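Local atomic coordinates of malonyl CoA-acyl carrier protein transacylase (Clostridium perfringens, PDB entry 3PTW), a protein that probably transfers the malonyl group from coenzyme A to acyl carrier protein, the step that supplies malonyl units for fatty acid synthesis. Residues Met131-Met137 with Gly186-Leu192; Lys148-Tyr152 with Lys177-Phe181. All blocks are in the same frame, centred on the assembly; numbering follows the deposited sequence.

Interactions 1 and 2 belong to the same small alpha/beta unit, built from strands 129-135, 155-162, 165-169 and 188-191 with helices 139-149 and 172-184. Interaction 1 pairs the first and last strands of the unit; interaction 2, nested within the loop that pairing closes, joins the two helices, with the centres about 13 Å apart. M179, in segment 177-181, turns away from 148-152 toward the sheet, its CG 3.8 Å from A189 CB and packed on V132, so helix 172-184 touches both. Neither includes the likely nucleophile elbow, which in this family follows a strand of the larger domain's mostly parallel sheet, here strand 86-89; both are structural, a strand pairing and a helix packing of the smaller subdomain.

Interaction 1 of 2, residues Met131-Met137 with Gly186-Leu192; sequences MVAVLRM and GGRAIKL
L135 and R188 lie side by side on one face of an antiparallel strand pair, and leucine CD1 meets the guanidinium obliquely, 3.3 Å from R188 NH2. The arginine chain bends at chi3 (56°), turning its head along the strand so that aliphatic and planar parts both flank the leucine. R136, in the loop beyond L135, crosses R188 and brings NH1 to within 3.4 Å of R188 CD. That carbon meets the edge of the R136 guanidinium, and the two guanidinium planes are 30° apart. The charged atoms stay apart; at this exposed end arginine packs its chain yet keeps its head near solvent.

Farther along the same face, A133 is small enough for its CB to sit against I190 and 3.8 Å from L192 CD2. The other methyl of L192, CD1, packs on M131 CB, so the leucine spans two residues of the facing strand. On the reverse face V132 CG1 meets A189 CB at 3.8 Å; these apolar groups, with V134, turn toward helices 172-184 and 139-149. At the loop end M137 SD rests 3.8 Å from G187 CA, where glycine presents only its backbone to the sulfur. G186 beside it, with positive phi, completes the Schellman motif that ends helix 172-184.

Five backbone hydrogen bonds fix the register. L135 N to R188 O is short and nearly straight (2.8 Å, 176°), its return bond from R188 N to L135 O longer at 3.3 Å. A133 and I190 form the other reciprocal pair, and L192 N adds a bond to M131 O. Strand 129-135 also pairs with 165-169, placing 188-191 at the sheet edge. This central-to-edge pairing of first and last strands is characteristic of the ferredoxin-like beta-alpha-beta-beta-alpha-beta fold, the small subdomain of malonyl transferases.

Interaction 2 of 2, residues Lys148-Tyr152 with Lys177-Phe181; sequences KSSPY and KAMEF
CH-pi contacts carry most of this meeting: Y152 takes the K177 methylenes over one face, and F181 takes the CB of K148 over one of its own. K177 crosses the Y152 ring at about a right angle, and its CD sits almost exactly over the middle, 3.5 Å from the ring centroid and 6° off the normal. The bends at chi2 (103°) and chi3 lay the methylenes flat across the tyrosine. Lysine suits position 177 because its methylenes can cover a ring while its ammonium reaches outward. K148 gives only CB, 4.0 Å from the F181 centroid and shifted toward the rim; its long polar chain suits an exposed position.

The charge itself adds little. K177 NZ stands 5.1 Å from the Y152 centroid, at most a weak cation-pi attraction, while K148 NZ has a long, weak ion pair with E144.

Two contacts reach the edge of F181: Y152 CE2, 4.3 Å from F181 CE1, and S149 OG, in the phenyl plane and 3.4 Å from F181 CD1. The same hydroxyl is pressed against the second helix, 3.1 Å from A178 CA. Serine and alanine are small enough to let the helices come this close.

The S149 hydroxyl is satisfied within its own helix: OG donates its proton to I145 O, one turn back, so a buried hydroxyl can face carbon atoms. In the 3-10 turn that swings the tyrosine toward K177, Y152 N bonds to S149 O at 3.0 Å. I145 also packs on A178 and F181, continuing the interface along helix 139-149. The chemistry therefore implies a helix-to-helix seam held by shape and dispersion, with K177 methylenes covering a face of Y152 and K148 CB set against a face of F181.

Interaction 1 of 2, residues Met131-Met137 with Gly186-Leu192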
loop_
_atom_site.group_PDB
_atom_site.type_symbol
_atom_site.label_atom_id
_atom_site.label_comp_id
_atom_site.label_asym_id
_atom_site.label_seq_id
_atom_site.Cartn_x
_atom_site.Cartn_y
_atom_site.Cartn_z
ATOM N N MET A 131 -5.358 -0.380 -16.012
ATOM C CA MET A 131 -5.197 -1.557 -15.170
ATOM C C MET A 131 -6.448 -2.414 -15.225
ATOM O O MET A 131 -7.564 -1.894 -15.391
ATOM C CB MET A 131 -4.873 -1.156 -13.732
ATOM C CG MET A 131 -3.569 -0.356 -13.598
ATOM S SD MET A 131 -3.271 0.204 -11.905
ATOM C CE MET A 131 -2.389 -1.232 -11.264
ATOM N N VAL A 132 -6.249 -3.726 -15.098
ATOM C CA VAL A 132 -7.340 -4.682 -15.179
ATOM C C VAL A 132 -7.286 -5.680 -14.023
ATOM O O VAL A 132 -6.270 -6.371 -13.836
ATOM C CB VAL A 132 -7.346 -5.420 -16.550
ATOM C CG1 VAL A 132 -8.404 -6.518 -16.575
ATOM C CG2 VAL A 132 -7.578 -4.433 -17.696
ATOM N N ALA A 133 -8.376 -5.742 -13.255
ATOM C CA ALA A 133 -8.557 -6.779 -12.235
ATOM C C ALA A 133 -8.784 -8.140 -12.910
ATOM O O ALA A 133 -9.557 -8.249 -13.859
ATOM C CB ALA A 133 -9.735 -6.436 -11.306
ATOM N N VAL A 134 -8.089 -9.168 -12.431
ATOM C CA VAL A 134 -8.190 -10.515 -13.010
ATOM C C VAL A 134 -8.642 -11.482 -11.908
ATOM O O VAL A 134 -7.973 -11.618 -10.889
ATOM C CB VAL A 134 -6.851 -10.978 -13.638
ATOM C CG1 VAL A 134 -6.946 -12.417 -14.158
ATOM C CG2 VAL A 134 -6.428 -10.045 -14.770
ATOM N N LEU A 135 -9.781 -12.133 -12.123
ATOM C CA LEU A 135 -10.370 -13.002 -11.112
ATOM C C LEU A 135 -10.304 -14.472 -11.502
ATOM O O LEU A 135 -10.386 -14.804 -12.681
ATOM C CB LEU A 135 -11.823 -12.597 -10.837
ATOM C CG LEU A 135 -12.126 -11.192 -10.305
ATOM C CD1 LEU A 135 -13.602 -11.081 -9.970
ATOM C CD2 LEU A 135 -11.301 -10.893 -9.078
ATOM N N ARG A 136 -10.139 -15.335 -10.500
ATOM C CA ARG A 136 -10.226 -16.799 -10.657
ATOM C C ARG A 136 -9.170 -17.379 -11.611
ATOM O O ARG A 136 -9.448 -18.323 -12.376
ATOM C CB ARG A 136 -11.618 -17.198 -11.154
ATOM C CG ARG A 136 -12.268 -18.338 -10.385
ATOM C CD ARG A 136 -13.534 -17.885 -9.648
ATOM N NE ARG A 136 -14.308 -16.870 -10.379
ATOM C CZ ARG A 136 -14.899 -17.054 -11.560
ATOM N NH1 ARG A 136 -15.580 -16.061 -12.120
ATOM N NH2 ARG A 136 -14.804 -18.219 -12.193
ATOM N N MET A 137 -7.972 -16.800 -11.575
ATOM C CA MET A 137 -6.861 -17.287 -12.367
ATOM C C MET A 137 -5.648 -17.375 -11.462
ATOM O O MET A 137 -5.399 -16.466 -10.669
ATOM C CB MET A 137 -6.528 -16.323 -13.509
ATOM C CG MET A 137 -7.697 -15.819 -14.339
ATOM S SD MET A 137 -7.765 -16.553 -15.969
ATOM C CE MET A 137 -6.161 -16.128 -16.625
ATOM N N GLY A 186 -12.218 -18.933 -18.961
ATOM C CA GLY A 186 -13.037 -19.126 -17.769
ATOM C C GLY A 186 -12.723 -18.224 -16.594
ATOM O O GLY A 186 -13.291 -18.386 -15.509
ATOM N N GLY A 187 -11.807 -17.281 -16.800
ATOM C CA GLY A 187 -11.557 -16.244 -15.822
ATOM C C GLY A 187 -12.438 -15.038 -16.094
ATOM O O GLY A 187 -13.214 -15.017 -17.057
ATOM N N ARG A 188 -12.310 -14.032 -15.236
ATOM C CA ARG A 188 -13.051 -12.785 -15.381
ATOM C C ARG A 188 -12.063 -11.649 -15.319
ATOM O O ARG A 188 -11.079 -11.709 -14.578
ATOM C CB ARG A 188 -14.070 -12.610 -14.252
ATOM C CG ARG A 188 -15.354 -13.414 -14.396
ATOM C CD ARG A 188 -16.363 -12.984 -13.315
ATOM N NE ARG A 188 -16.604 -11.543 -13.398
ATOM C CZ ARG A 188 -16.744 -10.733 -12.355
ATOM N NH1 ARG A 188 -16.939 -9.441 -12.559
ATOM N NH2 ARG A 188 -16.679 -11.198 -11.120
ATOM N N ALA A 189 -12.337 -10.612 -16.096
ATOM C CA ALA A 189 -11.491 -9.435 -16.136
ATOM C C ALA A 189 -12.357 -8.198 -15.998
ATOM O O ALA A 189 -13.387 -8.077 -16.660
ATOM C CB ALA A 189 -10.715 -9.398 -17.434
ATOM N N ILE A 190 -11.947 -7.293 -15.116
ATOM C CA ILE A 190 -12.646 -6.022 -14.941
ATOM C C ILE A 190 -11.673 -4.896 -15.234
ATOM O O ILE A 190 -10.612 -4.817 -14.622
ATOM C CB ILE A 190 -13.172 -5.821 -13.485
ATOM C CG1 ILE A 190 -13.813 -7.102 -12.939
ATOM C CG2 ILE A 190 -14.149 -4.608 -13.419
ATOM C CD1 ILE A 190 -14.030 -7.067 -11.423
ATOM N N LYS A 191 -12.030 -4.026 -16.168
ATOM C CA LYS A 191 -11.230 -2.829 -16.391
ATOM C C LYS A 191 -11.397 -1.910 -15.183
ATOM O O LYS A 191 -12.507 -1.494 -14.856
ATOM C CB LYS A 191 -11.630 -2.124 -17.686
ATOM C CG LYS A 191 -10.673 -1.004 -18.076
ATOM C CD LYS A 191 -11.305 -0.037 -19.074
ATOM C CE LYS A 191 -10.440 1.216 -19.235
ATOM N NZ LYS A 191 -10.813 1.983 -20.463
ATOM N N LEU A 192 -10.292 -1.630 -14.503
ATOM C CA LEU A 192 -10.313 -0.765 -13.340
ATOM C C LEU A 192 -10.496 0.691 -13.779
ATOM O O LEU A 192 -10.174 1.035 -14.921
ATOM C CB LEU A 192 -9.048 -0.959 -12.498
ATOM C CG LEU A 192 -8.887 -2.332 -11.822
ATOM C CD1 LEU A 192 -7.580 -2.398 -11.079
ATOM C CD2 LEU A 192 -10.055 -2.638 -10.866
#

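Interaction 2 of 2, residues Lys148-Tyr152 with Lys177-Phe181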
loop_
_atom_site.group_PDB
_atom_site.type_symbol
_atom_site.label_atom_id
_atom_site.label_comp_id
_atom_site.label_asym_id
_atom_site.label_seq_id
_atom_site.Cartn_x
_atom_site.Cartn_y
_atom_site.Cartn_z
ATOM N N LYS A 148 -0.032 -14.354 -24.698
ATOM C CA LYS A 148 -0.885 -14.193 -25.865
ATOM C C LYS A 148 -1.135 -12.736 -26.202
ATOM O O LYS A 148 -1.378 -12.407 -27.368
ATOM C CB LYS A 148 -2.230 -14.879 -25.643
ATOM C CG LYS A 148 -2.194 -16.381 -25.709
ATOM C CD LYS A 148 -3.511 -16.926 -25.193
ATOM C CE LYS A 148 -3.800 -18.305 -25.743
ATOM N NZ LYS A 148 -5.156 -18.715 -25.314
ATOM N N SER A 149 -1.079 -11.871 -25.188
ATOM C CA SER A 149 -1.479 -10.470 -25.339
ATOM C C SER A 149 -0.317 -9.553 -25.705
ATOM O O SER A 149 -0.539 -8.451 -26.194
ATOM C CB SER A 149 -2.162 -9.945 -24.061
ATOM O OG SER A 149 -3.254 -10.758 -23.665
ATOM N N SER A 150 0.916 -10.013 -25.482
ATOM C CA SER A 150 2.101 -9.163 -25.658
ATOM C C SER A 150 2.409 -8.710 -27.098
ATOM O O SER A 150 3.014 -7.662 -27.277
ATOM C CB SER A 150 3.329 -9.797 -25.003
ATOM O OG SER A 150 3.274 -9.609 -23.598
ATOM N N PRO A 151 1.989 -9.482 -28.121
ATOM C CA PRO A 151 2.141 -8.945 -29.482
ATOM C C PRO A 151 1.271 -7.707 -29.764
ATOM O O PRO A 151 1.484 -7.031 -30.761
ATOM C CB PRO A 151 1.702 -10.112 -30.382
ATOM C CG PRO A 151 1.854 -11.339 -29.531
ATOM C CD PRO A 151 1.539 -10.886 -28.130
ATOM N N TYR A 152 0.306 -7.416 -28.890
ATOM C CA TYR A 152 -0.609 -6.293 -29.103
ATOM C C TYR A 152 -0.149 -5.074 -28.332
ATOM O O TYR A 152 -0.762 -4.000 -28.405
ATOM C CB TYR A 152 -2.045 -6.678 -28.735
ATOM C CG TYR A 152 -2.600 -7.775 -29.613
ATOM C CD1 TYR A 152 -3.094 -7.489 -30.895
ATOM C CD2 TYR A 152 -2.611 -9.103 -29.181
ATOM C CE1 TYR A 152 -3.599 -8.494 -31.715
ATOM C CE2 TYR A 152 -3.115 -10.126 -30.001
ATOM C CZ TYR A 152 -3.606 -9.813 -31.260
ATOM O OH TYR A 152 -4.108 -10.806 -32.072
ATOM N N LYS A 177 -7.205 -6.873 -25.415
ATOM C CA LYS A 177 -7.032 -8.237 -25.918
ATOM C C LYS A 177 -6.910 -9.272 -24.784
ATOM O O LYS A 177 -7.473 -10.370 -24.870
ATOM C CB LYS A 177 -5.849 -8.322 -26.884
ATOM C CG LYS A 177 -6.100 -9.259 -28.064
ATOM C CD LYS A 177 -6.428 -8.523 -29.366
ATOM C CE LYS A 177 -7.707 -7.698 -29.291
ATOM N NZ LYS A 177 -7.664 -6.607 -30.300
ATOM N N ALA A 178 -6.192 -8.899 -23.722
ATOM C CA ALA A 178 -6.017 -9.750 -22.545
ATOM C C ALA A 178 -7.362 -10.117 -21.926
ATOM O O ALA A 178 -7.588 -11.279 -21.571
ATOM C CB ALA A 178 -5.123 -9.065 -21.518
ATOM N N MET A 179 -8.238 -9.115 -21.813
ATOM C CA MET A 179 -9.603 -9.299 -21.310
ATOM C C MET A 179 -10.385 -10.320 -22.139
ATOM O O MET A 179 -11.055 -11.185 -21.568
ATOM C CB MET A 179 -10.344 -7.960 -21.271
ATOM C CG MET A 179 -9.845 -6.978 -20.199
ATOM S SD MET A 179 -10.680 -5.370 -20.324
ATOM C CE MET A 179 -12.391 -5.891 -20.041
ATOM N N GLU A 180 -10.295 -10.214 -23.471
ATOM C CA GLU A 180 -10.847 -11.219 -24.392
ATOM C C GLU A 180 -10.297 -12.605 -24.068
ATOM O O GLU A 180 -11.069 -13.535 -23.865
ATOM C CB GLU A 180 -10.537 -10.893 -25.869
ATOM C CG GLU A 180 -11.351 -9.764 -26.496
ATOM C CD GLU A 180 -10.987 -9.511 -27.964
ATOM O OE1 GLU A 180 -11.120 -8.351 -28.421
ATOM O OE2 GLU A 180 -10.565 -10.458 -28.663
ATOM N N PHE A 181 -8.969 -12.734 -24.014
ATOM C CA PHE A 181 -8.316 -14.018 -23.725
ATOM C C PHE A 181 -8.697 -14.594 -22.351
ATOM O O PHE A 181 -8.888 -15.812 -22.213
ATOM C CB PHE A 181 -6.783 -13.925 -23.853
ATOM C CG PHE A 181 -6.292 -13.670 -25.256
ATOM C CD1 PHE A 181 -5.376 -12.657 -25.506
ATOM C CD2 PHE A 181 -6.743 -14.442 -26.330
ATOM C CE1 PHE A 181 -4.911 -12.404 -26.806
ATOM C CE2 PHE A 181 -6.286 -14.202 -27.642
ATOM C CZ PHE A 181 -5.367 -13.177 -27.876
#